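Local coordinates for protein shikimate dehydrogenase (Listeria monocytogenes, PDB 3TNL) that catalyses the reversible NADP(H)-linked interconversion of 3-dehydroshikimate and shikimate, a step in the chorismate pathway leading to the aromatic amino acids, at residues H36-G41 against L65-L70; I43-R48 against S97-T102; K155-C160 against I229-T234; V262-T267 against N284-M289. All coordinates share one frame; numbering follows the deposited sequence. Where two conformers were deposited one is given.

Interaction 1. Residues H36-G41 against L65-L70; sequences HTELIG and LDYVYL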
# COMPACT_ATOMS: atom_id res chain seq x y z
N HIS B 36 3.73 2.22 11.20
CA HIS B 36 5.07 1.67 10.97
C HIS B 36 5.10 0.65 9.84
O HIS B 36 6.17 0.30 9.33
CB HIS B 36 5.58 1.02 12.26
CG HIS B 36 5.65 1.98 13.40
ND1 HIS B 36 6.57 3.01 13.44
CD2 HIS B 36 4.86 2.12 14.49
CE1 HIS B 36 6.36 3.73 14.53
NE2 HIS B 36 5.35 3.20 15.20
N THR B 37 3.92 0.12 9.48
CA THR B 37 3.81 -0.97 8.51
C THR B 37 4.17 -0.55 7.13
O THR B 37 3.65 0.44 6.65
CB THR B 37 2.40 -1.60 8.56
OG1 THR B 37 2.10 -1.91 9.92
CG2 THR B 37 2.34 -2.91 7.76
N GLU B 38 5.04 -1.34 6.51
CA GLU B 38 5.49 -1.06 5.14
C GLU B 38 4.76 -1.94 4.11
O GLU B 38 4.25 -3.02 4.46
CB GLU B 38 6.98 -1.23 5.06
CG GLU B 38 7.70 -0.09 5.81
CD GLU B 38 9.17 -0.10 5.61
OE1 GLU B 38 9.81 -1.06 6.06
OE2 GLU B 38 9.68 0.88 4.98
N LEU B 39 4.71 -1.47 2.88
CA LEU B 39 3.99 -2.15 1.81
C LEU B 39 4.90 -2.82 0.76
O LEU B 39 5.88 -2.23 0.27
CB LEU B 39 3.12 -1.13 1.08
CG LEU B 39 2.31 -1.57 -0.15
CD1 LEU B 39 1.25 -2.64 0.26
CD2 LEU B 39 1.66 -0.34 -0.81
N ILE B 40 4.50 -4.03 0.39
CA ILE B 40 5.04 -4.75 -0.76
C ILE B 40 3.84 -4.89 -1.71
O ILE B 40 2.75 -5.31 -1.30
CB ILE B 40 5.57 -6.14 -0.41
CG1 ILE B 40 6.67 -6.07 0.63
CG2 ILE B 40 6.09 -6.81 -1.71
CD1 ILE B 40 7.91 -5.28 0.22
N GLY B 41 4.03 -4.50 -2.97
CA GLY B 41 2.95 -4.56 -3.95
C GLY B 41 2.98 -5.76 -4.88
O GLY B 41 3.91 -6.58 -4.87
N LEU B 65 7.13 -9.74 10.98
CA LEU B 65 7.72 -8.69 10.19
C LEU B 65 6.62 -7.67 9.89
O LEU B 65 5.49 -8.06 9.59
CB LEU B 65 8.32 -9.23 8.89
CG LEU B 65 9.29 -10.40 9.03
CD1 LEU B 65 9.90 -10.71 7.66
CD2 LEU B 65 10.37 -10.13 10.07
N ASP B 66 6.97 -6.39 9.94
CA ASP B 66 5.96 -5.35 9.80
C ASP B 66 5.78 -4.88 8.37
O ASP B 66 6.13 -3.74 8.00
CB ASP B 66 6.29 -4.20 10.74
CG ASP B 66 5.08 -3.34 11.06
OD1 ASP B 66 5.30 -2.33 11.76
OD2 ASP B 66 3.93 -3.69 10.63
N TYR B 67 5.27 -5.80 7.56
CA TYR B 67 4.95 -5.56 6.17
C TYR B 67 3.58 -6.14 5.86
O TYR B 67 3.08 -7.03 6.57
CB TYR B 67 5.95 -6.26 5.23
CG TYR B 67 7.30 -5.60 5.02
CD1 TYR B 67 7.45 -4.53 4.13
CD2 TYR B 67 8.43 -6.09 5.63
CE1 TYR B 67 8.68 -3.95 3.90
CE2 TYR B 67 9.68 -5.52 5.40
CZ TYR B 67 9.79 -4.45 4.54
OH TYR B 67 11.02 -3.87 4.30
N VAL B 68 2.99 -5.61 4.80
CA VAL B 68 1.74 -6.11 4.26
C VAL B 68 1.94 -6.16 2.76
O VAL B 68 2.75 -5.39 2.23
CB VAL B 68 0.53 -5.24 4.64
CG1 VAL B 68 0.20 -5.38 6.11
CG2 VAL B 68 0.79 -3.79 4.28
N TYR B 69 1.23 -7.06 2.10
CA TYR B 69 1.32 -7.26 0.65
C TYR B 69 -0.06 -7.04 0.07
O TYR B 69 -1.05 -7.63 0.50
CB TYR B 69 1.80 -8.69 0.41
CG TYR B 69 2.10 -9.13 -0.99
CD1 TYR B 69 1.08 -9.35 -1.91
CD2 TYR B 69 3.40 -9.39 -1.39
CE1 TYR B 69 1.34 -9.83 -3.18
CE2 TYR B 69 3.68 -9.84 -2.69
CZ TYR B 69 2.65 -10.09 -3.57
OH TYR B 69 2.92 -10.57 -4.84
N LEU B 70 -0.13 -6.17 -0.91
CA LEU B 70 -1.38 -5.82 -1.60
C LEU B 70 -1.23 -5.87 -3.11
O LEU B 70 -0.15 -5.61 -3.65
CB LEU B 70 -1.85 -4.41 -1.25
CG LEU B 70 -2.18 -4.11 0.21
CD1 LEU B 70 -2.46 -2.60 0.36
CD2 LEU B 70 -3.38 -4.96 0.66
O HOH W 1 8.83 -2.78 8.08
O HOH W 2 11.68 -0.78 3.77
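T37 and D66 meet just before two parallel strands begin, T37 OG1 donating to D66 OD2 at 2.6 Å on the syn side of the carboxylate. D66 swings CG anti to its backbone N (chi1 -158°), which brings the carboxylate across to the threonine; the same hydroxyl accepts from T34 N. The backbone ladder starts beside it with E38 N to D66 O (3.0 Å) and runs on through V68 N to E38 O, I40 N to V68 O and L70 N to I40 O. Packing is tight further in. L39 CD1 meets L70 CD1 at 3.7 Å on one face, while on the other I40 CG2 lies 3.7 Å from Y69 CD2. Y69 OH is held by N95. The E38 end is looser and wet: carboxylate and Y67 ring lie side by side, 19° apart in plane, with CB the nearest part of E38 to the ring. One water donates to E38 OE1 (2.8 Å) and D66 O; a second bridges E38 OE2, weakly, to Y67 OH. Strands 38-44 and 67-73 are joined through helix 52-63 and lie parallel as neighbours, a beta-alpha-beta unit.

Interaction 2. Residues I43-R48 against S97-T102; sequences IATPIR and SMPNKT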
# COMPACT_ATOMS: atom_id res chain seq x y z
N ILE B 43 1.65 -5.87 -9.04
CA ILE B 43 1.04 -5.09 -10.09
C ILE B 43 0.84 -5.92 -11.37
O ILE B 43 1.78 -6.43 -11.98
CB ILE B 43 1.82 -3.75 -10.33
CG1 ILE B 43 3.28 -4.00 -10.64
CG2 ILE B 43 1.76 -2.87 -9.06
CD1 ILE B 43 4.03 -2.71 -11.02
N ALA B 44 -0.43 -6.02 -11.77
CA ALA B 44 -0.83 -6.89 -12.87
C ALA B 44 -2.30 -6.72 -13.07
O ALA B 44 -2.98 -6.10 -12.25
CB ALA B 44 -0.56 -8.36 -12.47
N THR B 45 -2.81 -7.24 -14.18
CA THR B 45 -4.26 -7.21 -14.41
C THR B 45 -4.60 -8.29 -15.43
O THR B 45 -3.97 -8.36 -16.48
CB THR B 45 -4.79 -5.87 -14.84
OG1 THR B 45 -6.22 -5.94 -14.89
CG2 THR B 45 -4.22 -5.45 -16.20
N PRO B 46 -5.58 -9.16 -15.11
CA PRO B 46 -6.35 -9.24 -13.86
C PRO B 46 -5.46 -9.79 -12.76
O PRO B 46 -4.42 -10.38 -13.06
CB PRO B 46 -7.49 -10.22 -14.21
CG PRO B 46 -6.89 -11.11 -15.21
CD PRO B 46 -5.96 -10.24 -16.04
N ILE B 47 -5.85 -9.61 -11.51
CA ILE B 47 -4.97 -10.05 -10.42
C ILE B 47 -5.62 -10.24 -9.06
O ILE B 47 -5.01 -10.87 -8.22
CB ILE B 47 -3.80 -9.00 -10.25
CG1 ILE B 47 -2.62 -9.59 -9.46
CG2 ILE B 47 -4.30 -7.70 -9.62
CD1 ILE B 47 -2.01 -10.79 -10.12
N ARG B 48 -6.83 -9.73 -8.83
CA ARG B 48 -7.41 -9.78 -7.49
C ARG B 48 -7.72 -11.15 -6.89
O ARG B 48 -7.89 -11.27 -5.66
CB ARG B 48 -8.57 -8.78 -7.36
CG ARG B 48 -8.08 -7.32 -7.46
CD ARG B 48 -8.99 -6.37 -6.73
NE ARG B 48 -8.46 -5.00 -6.74
CZ ARG B 48 -7.47 -4.56 -5.96
NH1 ARG B 48 -6.83 -5.37 -5.12
NH2 ARG B 48 -7.09 -3.31 -6.05
N SER B 97 3.24 -9.03 -12.62
CA SER B 97 2.69 -10.14 -13.43
C SER B 97 2.11 -9.59 -14.72
O SER B 97 2.28 -8.40 -15.02
CB SER B 97 1.75 -11.04 -12.62
OG SER B 97 1.54 -12.27 -13.33
N MET B 98 1.45 -10.45 -15.50
CA MET B 98 0.87 -10.02 -16.78
C MET B 98 -0.03 -8.82 -16.58
O MET B 98 -0.80 -8.77 -15.65
CB MET B 98 0.08 -11.15 -17.45
CG MET B 98 0.90 -12.29 -17.99
SD MET B 98 -0.12 -13.49 -18.90
CE MET B 98 1.17 -14.59 -19.50
N PRO B 99 0.02 -7.87 -17.51
CA PRO B 99 0.77 -7.80 -18.77
C PRO B 99 2.07 -6.97 -18.71
O PRO B 99 2.52 -6.47 -19.72
CB PRO B 99 -0.22 -7.05 -19.66
CG PRO B 99 -0.78 -6.01 -18.71
CD PRO B 99 -0.92 -6.73 -17.39
N ASN B 100 2.67 -6.87 -17.53
CA ASN B 100 3.79 -5.95 -17.32
C ASN B 100 5.20 -6.50 -17.22
O ASN B 100 6.14 -5.70 -17.13
CB ASN B 100 3.53 -5.22 -15.98
CG ASN B 100 2.16 -4.59 -15.91
OD1 ASN B 100 1.75 -3.92 -16.82
ND2 ASN B 100 1.43 -4.83 -14.83
N LYS B 101 5.37 -7.82 -17.26
CA LYS B 101 6.70 -8.40 -16.99
C LYS B 101 7.78 -8.10 -18.01
O LYS B 101 8.94 -7.99 -17.66
CB LYS B 101 6.60 -9.90 -16.77
CG LYS B 101 5.72 -10.27 -15.60
CD LYS B 101 5.74 -11.76 -15.31
CE LYS B 101 5.14 -12.58 -16.43
NZ LYS B 101 5.20 -14.06 -16.13
N THR B 102 7.40 -8.00 -19.28
CA THR B 102 8.39 -7.71 -20.32
C THR B 102 8.60 -6.22 -20.61
O THR B 102 9.54 -5.87 -21.31
CB THR B 102 8.08 -8.47 -21.61
OG1 THR B 102 6.85 -8.00 -22.16
CG2 THR B 102 7.99 -9.95 -21.37
O HOH W 3 -2.33 -11.13 -14.63
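S97, I43 and A44 give up the most surface to this contact, and they meet where strand 38-44 runs out beside the loop that follows strand 93-96. S97 N donates to I43 O at 3.0 Å and nearly straight (171°), although the donor sits 33° out of the carbonyl plane. The same I43 oxygen takes a second, weak bond from N100 ND2 at 3.3 Å. The amide of N100 has its stronger partner in V74 O, so it spans two strand ends from one side chain. A44, almost fully extended, puts its methyl against the loop: CB is 3.5 Å from S97 CB and 3.2 Å from M98 O. S97 keeps OG anti to its backbone N (chi1 -165°), and it is CB, not the hydroxyl, that meets A44. T45 N then donates to M98 O at 2.9 Å, in the carbonyl plane, one residue further along the loop than an unbroken parallel ladder would use. A water donates to both M98 O and P46 O (2.7 Å to the latter), so the methionine oxygen is gripped twice. Each segment has a cis peptide bond, before P46 and before P99, and P99 CD lies 3.7 Å from T45 CG2. Within the loop, N100 N returns to S97 O. Backbone amides and carbonyls carry nearly all the polar bonding, so the contact is held by the main chain, while the hydroxyl of S97, inferred to bind shikimate, and the amine of K101, the inferred proton acceptor, take no part in it.

Interaction 3. Residues K155-C160 against I229-T234; sequences KKMTIC and IFTNAT. With NAD (nicotinamide-adenine-dinucleotide), chain H.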
# COMPACT_ATOMS: atom_id res chain seq x y z
N LYS B 155 22.21 -32.67 -17.26
CA LYS B 155 21.40 -33.62 -17.99
C LYS B 155 20.52 -32.91 -19.01
O LYS B 155 20.69 -31.74 -19.26
CB LYS B 155 20.58 -34.44 -17.00
CG LYS B 155 21.45 -35.15 -15.96
CD LYS B 155 20.68 -35.88 -14.92
CE LYS B 155 21.60 -36.43 -13.85
NZ LYS B 155 20.79 -37.06 -12.75
N LYS B 156 19.60 -33.65 -19.61
CA LYS B 156 18.73 -33.16 -20.67
C LYS B 156 17.29 -33.03 -20.23
O LYS B 156 16.74 -33.94 -19.57
CB LYS B 156 18.78 -34.11 -21.86
CG LYS B 156 17.92 -33.77 -22.97
CD LYS B 156 18.35 -34.67 -24.15
CE LYS B 156 17.59 -34.36 -25.37
NZ LYS B 156 18.24 -34.98 -26.60
N MET B 157 16.69 -31.89 -20.53
CA MET B 157 15.29 -31.65 -20.28
C MET B 157 14.59 -31.48 -21.60
O MET B 157 15.13 -30.85 -22.51
CB MET B 157 15.07 -30.36 -19.45
CG MET B 157 13.60 -29.94 -19.30
SD MET B 157 13.31 -28.60 -18.10
CE MET B 157 14.24 -27.28 -18.89
N THR B 158 13.39 -32.04 -21.69
CA THR B 158 12.48 -31.84 -22.81
C THR B 158 11.30 -31.05 -22.18
O THR B 158 10.78 -31.42 -21.17
CB THR B 158 11.99 -33.12 -23.45
OG1 THR B 158 13.13 -33.75 -24.08
CG2 THR B 158 10.95 -32.86 -24.50
N ILE B 159 10.92 -29.96 -22.81
CA ILE B 159 9.88 -29.10 -22.26
C ILE B 159 8.92 -28.62 -23.34
O ILE B 159 9.34 -28.30 -24.47
CB ILE B 159 10.53 -27.93 -21.49
CG1 ILE B 159 9.47 -27.07 -20.78
CG2 ILE B 159 11.41 -27.07 -22.41
CD1 ILE B 159 10.08 -26.02 -19.86
N CYS B 160 7.63 -28.59 -23.00
CA CYS B 160 6.59 -28.09 -23.86
C CYS B 160 6.23 -26.68 -23.42
O CYS B 160 5.91 -26.44 -22.27
CB CYS B 160 5.30 -28.91 -23.76
SG CYS B 160 5.51 -30.62 -24.23
N ILE B 229 14.09 -35.43 -17.48
CA ILE B 229 12.81 -34.84 -17.13
C ILE B 229 12.10 -34.36 -18.38
O ILE B 229 12.73 -33.86 -19.34
CB ILE B 229 13.05 -33.65 -16.16
CG1 ILE B 229 11.73 -33.14 -15.56
CG2 ILE B 229 13.90 -32.55 -16.78
CD1 ILE B 229 11.94 -32.17 -14.40
N PHE B 230 10.77 -34.52 -18.37
CA PHE B 230 9.84 -34.04 -19.38
C PHE B 230 8.89 -33.13 -18.63
O PHE B 230 8.24 -33.54 -17.69
CB PHE B 230 9.08 -35.20 -20.04
CG PHE B 230 8.01 -34.77 -21.01
CD1 PHE B 230 8.34 -33.98 -22.08
CD2 PHE B 230 6.70 -35.19 -20.87
CE1 PHE B 230 7.39 -33.59 -22.99
CE2 PHE B 230 5.73 -34.78 -21.80
CZ PHE B 230 6.09 -33.96 -22.84
N THR B 231 8.79 -31.89 -19.07
CA THR B 231 8.00 -30.87 -18.40
C THR B 231 6.97 -30.21 -19.27
O THR B 231 7.25 -29.85 -20.40
CB THR B 231 8.99 -29.72 -17.95
OG1 THR B 231 9.97 -30.27 -17.06
CG2 THR B 231 8.25 -28.55 -17.27
N ASN B 232 5.76 -30.08 -18.76
CA ASN B 232 4.75 -29.29 -19.40
C ASN B 232 4.78 -27.88 -18.82
O ASN B 232 4.60 -27.68 -17.62
CB ASN B 232 3.33 -29.81 -19.17
CG ASN B 232 2.30 -28.86 -19.76
OD1 ASN B 232 2.31 -28.61 -20.99
ND2 ASN B 232 1.47 -28.24 -18.92
N ALA B 233 4.98 -26.90 -19.68
CA ALA B 233 4.94 -25.48 -19.31
C ALA B 233 3.98 -24.74 -20.24
O ALA B 233 4.27 -23.65 -20.73
CB ALA B 233 6.34 -24.85 -19.26
N THR B 234 2.86 -25.38 -20.54
CA THR B 234 1.77 -24.77 -21.30
C THR B 234 0.53 -24.77 -20.44
O THR B 234 0.52 -25.38 -19.36
CB THR B 234 1.39 -25.55 -22.58
OG1 THR B 234 0.74 -26.78 -22.21
CG2 THR B 234 2.62 -25.84 -23.49
PA NAD H . 1.64 -17.95 -21.76
O1A NAD H . 0.28 -17.42 -22.21
O2A NAD H . 2.78 -16.97 -21.60
O5B NAD H . 2.05 -19.19 -22.72
C5B NAD H . 1.15 -20.21 -23.15
C4B NAD H . 1.95 -21.39 -23.70
O4B NAD H . 1.06 -22.50 -23.91
C3B NAD H . 2.50 -21.13 -25.09
O3B NAD H . 3.71 -21.90 -25.25
C2B NAD H . 1.45 -21.67 -26.04
O2B NAD H . 1.98 -22.08 -27.29
C1B NAD H . 0.96 -22.87 -25.26
N9A NAD H . -0.41 -23.34 -25.55
C8A NAD H . -1.54 -22.74 -25.12
N7A NAD H . -2.61 -23.47 -25.50
C5A NAD H . -2.18 -24.57 -26.17
C6A NAD H . -2.74 -25.67 -26.78
N6A NAD H . -4.07 -25.84 -26.79
N1A NAD H . -1.95 -26.62 -27.34
C2A NAD H . -0.60 -26.48 -27.35
N3A NAD H . 0.03 -25.43 -26.77
C4A NAD H . -0.71 -24.47 -26.17
O3 NAD H . 1.35 -18.72 -20.39
PN NAD H . 2.33 -18.86 -19.12
O1N NAD H . 2.25 -17.65 -18.22
O2N NAD H . 3.69 -19.38 -19.57
O5D NAD H . 1.61 -20.00 -18.24
C5D NAD H . 1.51 -21.32 -18.77
C4D NAD H . 1.07 -22.18 -17.61
O4D NAD H . 2.01 -22.04 -16.53
C3D NAD H . -0.27 -21.72 -17.06
O3D NAD H . -1.10 -22.87 -16.89
C2D NAD H . 0.06 -21.08 -15.72
O2D NAD H . -1.04 -21.14 -14.78
C1D NAD H . 1.29 -21.87 -15.30
N1N NAD H . 2.20 -21.21 -14.35
C2N NAD H . 2.47 -21.81 -13.18
C3N NAD H . 3.35 -21.22 -12.27
C7N NAD H . 3.67 -21.86 -10.96
O7N NAD H . 4.12 -21.10 -10.10
N7N NAD H . 3.51 -23.19 -10.79
C4N NAD H . 3.94 -19.99 -12.59
C5N NAD H . 3.64 -19.40 -13.82
C6N NAD H . 2.75 -20.03 -14.69
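M157 to C160 pair with I229 to N232 as parallel strands, 4.7 Å apart at closest and 20° from exact alignment, through T158 N to I229 O, T231 N to T158 O and C160 N to T231 O, and past the end of strand 229-232 by A233 N to C160 O at 2.8 Å. On one face C160 has its sulfur beside the F230 ring: SG is 3.7 Å from F230 CZ and comes in obliquely, 64° off the ring normal. T158 reaches the same ring with its methyl, CG2 to F230 CD1 at 3.7 Å, because CG2 stands anti to the backbone N while OG1 turns aside to S227. The other face carries I159 and T231 side by side, with I159 CG1 3.9 Å from T231 CB, and I159 CD1 goes on to A233 CB. T231 OG1 is bonded to Y141. At the end of the strand the N232 side chain reaches forward to T234: T234 OG1 donates to N232 OD1 at 2.7 Å, on a lone pair, and N232 ND2 holds both T234 O and D261. T234 CB lies 3.3 Å from O4B of the adenosine ribose of NAD. The two strands are central in the parallel Rossmann sheet, between strands 180-185 and 258-261; helix 217-226 packs on T158 and F230, and helix 164-175 on M157, I159 and A233.

Interaction 4. Residues V262-T267 against N284-M289; sequences VVYKPT and NGLGMM. With NAD (nicotinamide-adenine-dinucleotide), chain H.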
# COMPACT_ATOMS: atom_id res chain seq x y z
N VAL B 262 3.88 -27.51 -14.67
CA VAL B 262 3.78 -26.21 -14.01
C VAL B 262 2.38 -26.02 -13.43
O VAL B 262 2.18 -25.25 -12.51
CB VAL B 262 4.13 -25.03 -14.94
CG1 VAL B 262 5.61 -25.10 -15.37
CG2 VAL B 262 3.15 -24.96 -16.12
N VAL B 263 1.40 -26.74 -13.96
CA VAL B 263 0.03 -26.66 -13.46
C VAL B 263 -0.08 -27.34 -12.06
O VAL B 263 0.52 -28.39 -11.82
CB VAL B 263 -0.96 -27.37 -14.46
CG1 VAL B 263 -2.39 -27.44 -13.87
CG2 VAL B 263 -0.92 -26.69 -15.85
N TYR B 264 -0.83 -26.73 -11.14
CA TYR B 264 -1.10 -27.33 -9.83
C TYR B 264 -2.58 -27.25 -9.45
O TYR B 264 -2.97 -27.72 -8.39
CB TYR B 264 -0.20 -26.75 -8.72
CG TYR B 264 -0.25 -25.28 -8.54
CD1 TYR B 264 -1.08 -24.71 -7.57
CD2 TYR B 264 0.49 -24.44 -9.34
CE1 TYR B 264 -1.12 -23.34 -7.41
CE2 TYR B 264 0.43 -23.08 -9.19
CZ TYR B 264 -0.37 -22.53 -8.22
OH TYR B 264 -0.41 -21.16 -8.10
N LYS B 265 -3.40 -26.65 -10.31
CA LYS B 265 -4.87 -26.69 -10.18
C LYS B 265 -5.35 -27.09 -11.61
O LYS B 265 -5.36 -26.26 -12.53
CB LYS B 265 -5.49 -25.36 -9.71
CG LYS B 265 -6.97 -25.52 -9.38
CD LYS B 265 -7.60 -24.20 -8.94
CE LYS B 265 -9.08 -24.35 -8.66
NZ LYS B 265 -9.69 -23.03 -8.30
N PRO B 266 -5.70 -28.38 -11.82
CA PRO B 266 -5.75 -29.46 -10.79
C PRO B 266 -4.39 -29.92 -10.30
O PRO B 266 -3.39 -29.70 -10.98
CB PRO B 266 -6.40 -30.59 -11.55
CG PRO B 266 -5.93 -30.41 -12.93
CD PRO B 266 -6.01 -28.94 -13.14
N THR B 267 -4.37 -30.56 -9.13
CA THR B 267 -3.14 -31.07 -8.53
C THR B 267 -2.52 -32.25 -9.32
O THR B 267 -1.35 -32.56 -9.15
CB THR B 267 -3.29 -31.43 -7.08
OG1 THR B 267 -4.29 -32.47 -6.97
CG2 THR B 267 -3.69 -30.22 -6.24
N ASN B 284 3.99 -31.73 -9.60
CA ASN B 284 3.15 -30.64 -10.10
C ASN B 284 3.80 -29.29 -9.80
O ASN B 284 4.92 -29.23 -9.30
CB ASN B 284 1.68 -30.72 -9.58
CG ASN B 284 1.54 -30.40 -8.13
OD1 ASN B 284 2.41 -29.76 -7.52
ND2 ASN B 284 0.41 -30.85 -7.54
N GLY B 285 3.11 -28.20 -10.12
CA GLY B 285 3.68 -26.86 -10.00
C GLY B 285 3.59 -26.17 -8.65
O GLY B 285 3.97 -25.01 -8.56
N LEU B 286 3.13 -26.86 -7.62
CA LEU B 286 2.95 -26.20 -6.29
C LEU B 286 4.28 -25.72 -5.71
O LEU B 286 4.39 -24.58 -5.27
CB LEU B 286 2.22 -27.09 -5.30
CG LEU B 286 1.87 -26.40 -3.97
CD1 LEU B 286 0.90 -25.26 -4.16
CD2 LEU B 286 1.30 -27.42 -3.02
N GLY B 287 5.30 -26.55 -5.79
CA GLY B 287 6.64 -26.18 -5.31
C GLY B 287 7.19 -24.95 -6.05
O GLY B 287 7.78 -24.04 -5.41
N MET B 288 6.99 -24.88 -7.36
CA MET B 288 7.42 -23.75 -8.14
C MET B 288 6.80 -22.46 -7.59
O MET B 288 7.48 -21.42 -7.45
CB MET B 288 7.01 -23.92 -9.60
CG MET B 288 7.29 -22.72 -10.46
SD MET B 288 6.92 -23.02 -12.21
CE MET B 288 7.35 -21.48 -12.99
N MET B 289 5.51 -22.53 -7.28
CA MET B 289 4.78 -21.38 -6.75
C MET B 289 5.36 -20.95 -5.40
O MET B 289 5.61 -19.75 -5.18
CB MET B 289 3.28 -21.69 -6.68
CG MET B 289 2.41 -20.56 -6.17
SD MET B 289 2.36 -20.50 -4.35
CE MET B 289 1.26 -19.09 -4.08
PA NAD H . 1.64 -17.95 -21.76
O1A NAD H . 0.28 -17.42 -22.21
O2A NAD H . 2.78 -16.97 -21.60
O5B NAD H . 2.05 -19.19 -22.72
C5B NAD H . 1.15 -20.21 -23.15
C4B NAD H . 1.95 -21.39 -23.70
O4B NAD H . 1.06 -22.50 -23.91
C3B NAD H . 2.50 -21.13 -25.09
O3B NAD H . 3.71 -21.90 -25.25
C2B NAD H . 1.45 -21.67 -26.04
O2B NAD H . 1.98 -22.08 -27.29
C1B NAD H . 0.96 -22.87 -25.26
N9A NAD H . -0.41 -23.34 -25.55
C8A NAD H . -1.54 -22.74 -25.12
N7A NAD H . -2.61 -23.47 -25.50
C5A NAD H . -2.18 -24.57 -26.17
C6A NAD H . -2.74 -25.67 -26.78
N6A NAD H . -4.07 -25.84 -26.79
N1A NAD H . -1.95 -26.62 -27.34
C2A NAD H . -0.60 -26.48 -27.35
N3A NAD H . 0.03 -25.43 -26.77
C4A NAD H . -0.71 -24.47 -26.17
O3 NAD H . 1.35 -18.72 -20.39
PN NAD H . 2.33 -18.86 -19.12
O1N NAD H . 2.25 -17.65 -18.22
O2N NAD H . 3.69 -19.38 -19.57
O5D NAD H . 1.61 -20.00 -18.24
C5D NAD H . 1.51 -21.32 -18.77
C4D NAD H . 1.07 -22.18 -17.61
O4D NAD H . 2.01 -22.04 -16.53
C3D NAD H . -0.27 -21.72 -17.06
O3D NAD H . -1.10 -22.87 -16.89
C2D NAD H . 0.06 -21.08 -15.72
O2D NAD H . -1.04 -21.14 -14.78
C1D NAD H . 1.29 -21.87 -15.30
N1N NAD H . 2.20 -21.21 -14.35
C2N NAD H . 2.47 -21.81 -13.18
C3N NAD H . 3.35 -21.22 -12.27
C7N NAD H . 3.67 -21.86 -10.96
O7N NAD H . 4.12 -21.10 -10.10
N7N NAD H . 3.51 -23.19 -10.79
C4N NAD H . 3.94 -19.99 -12.59
C5N NAD H . 3.64 -19.40 -13.82
C6N NAD H . 2.75 -20.03 -14.69
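Y264 packs its side chain against the start of helix 286-301. Its CG sits between the backbone N and the carbonyl carbon (chi1 57°), which folds the side chain toward residues 284-289. CB lies 3.5 Å from L286 N. Further out, CD1 meets L286 CD1 at 4.0 Å, CD2 lies 3.6 Å from G285 O, and CE2 is 3.5 Å from N7N of NAD, which stands at the ring edge near its plane. CZ and OH end at M289, with OH 3.5 Å from M289 CG. An Asx turn leads into the helix: N284 OD1 accepts from L286 N, with G285 in the N-cap position. The other end of the N284 amide is held flat, ND2 donating to T267 O at 2.9 Å on a lone pair and within the amide plane. G285 N donates to V263 O from well above that carbonyl's plane, and G285 CA makes a C-H...O contact with V262 O. In this nucleotide-binding domain both segments bind the carboxamide of the nicotinamide, whose N7N donates to V262 O (3.0 Å) and to G285 O (2.9 Å). M288, extended beyond CG, runs alongside V262 and brings its CE up to the nicotinamide ring.

Interactions 1 and 2 share strand 38-44 and one mixed sheet, whereas interactions 3 and 4 belong to the nucleotide-binding domain and both touch NAD. Interaction 3 is the most deeply enclosed, every touching residue being buried; interaction 1 is mostly buried but has a watered end and lies against the second subunit. Interactions 2 and 4 are partly buried and involve loops beside a strand end and a helix start; scattered backbone bonds and asparagine amides do there what regular ladders do in the strand pairs. Interactions 3 and 4 meet directly, N232 O lying 3.0 Å from V262 N, a probable hydrogen bond. Interactions 1 and 3, about 37 Å apart by centres, lie on opposite sides of the chain's centre.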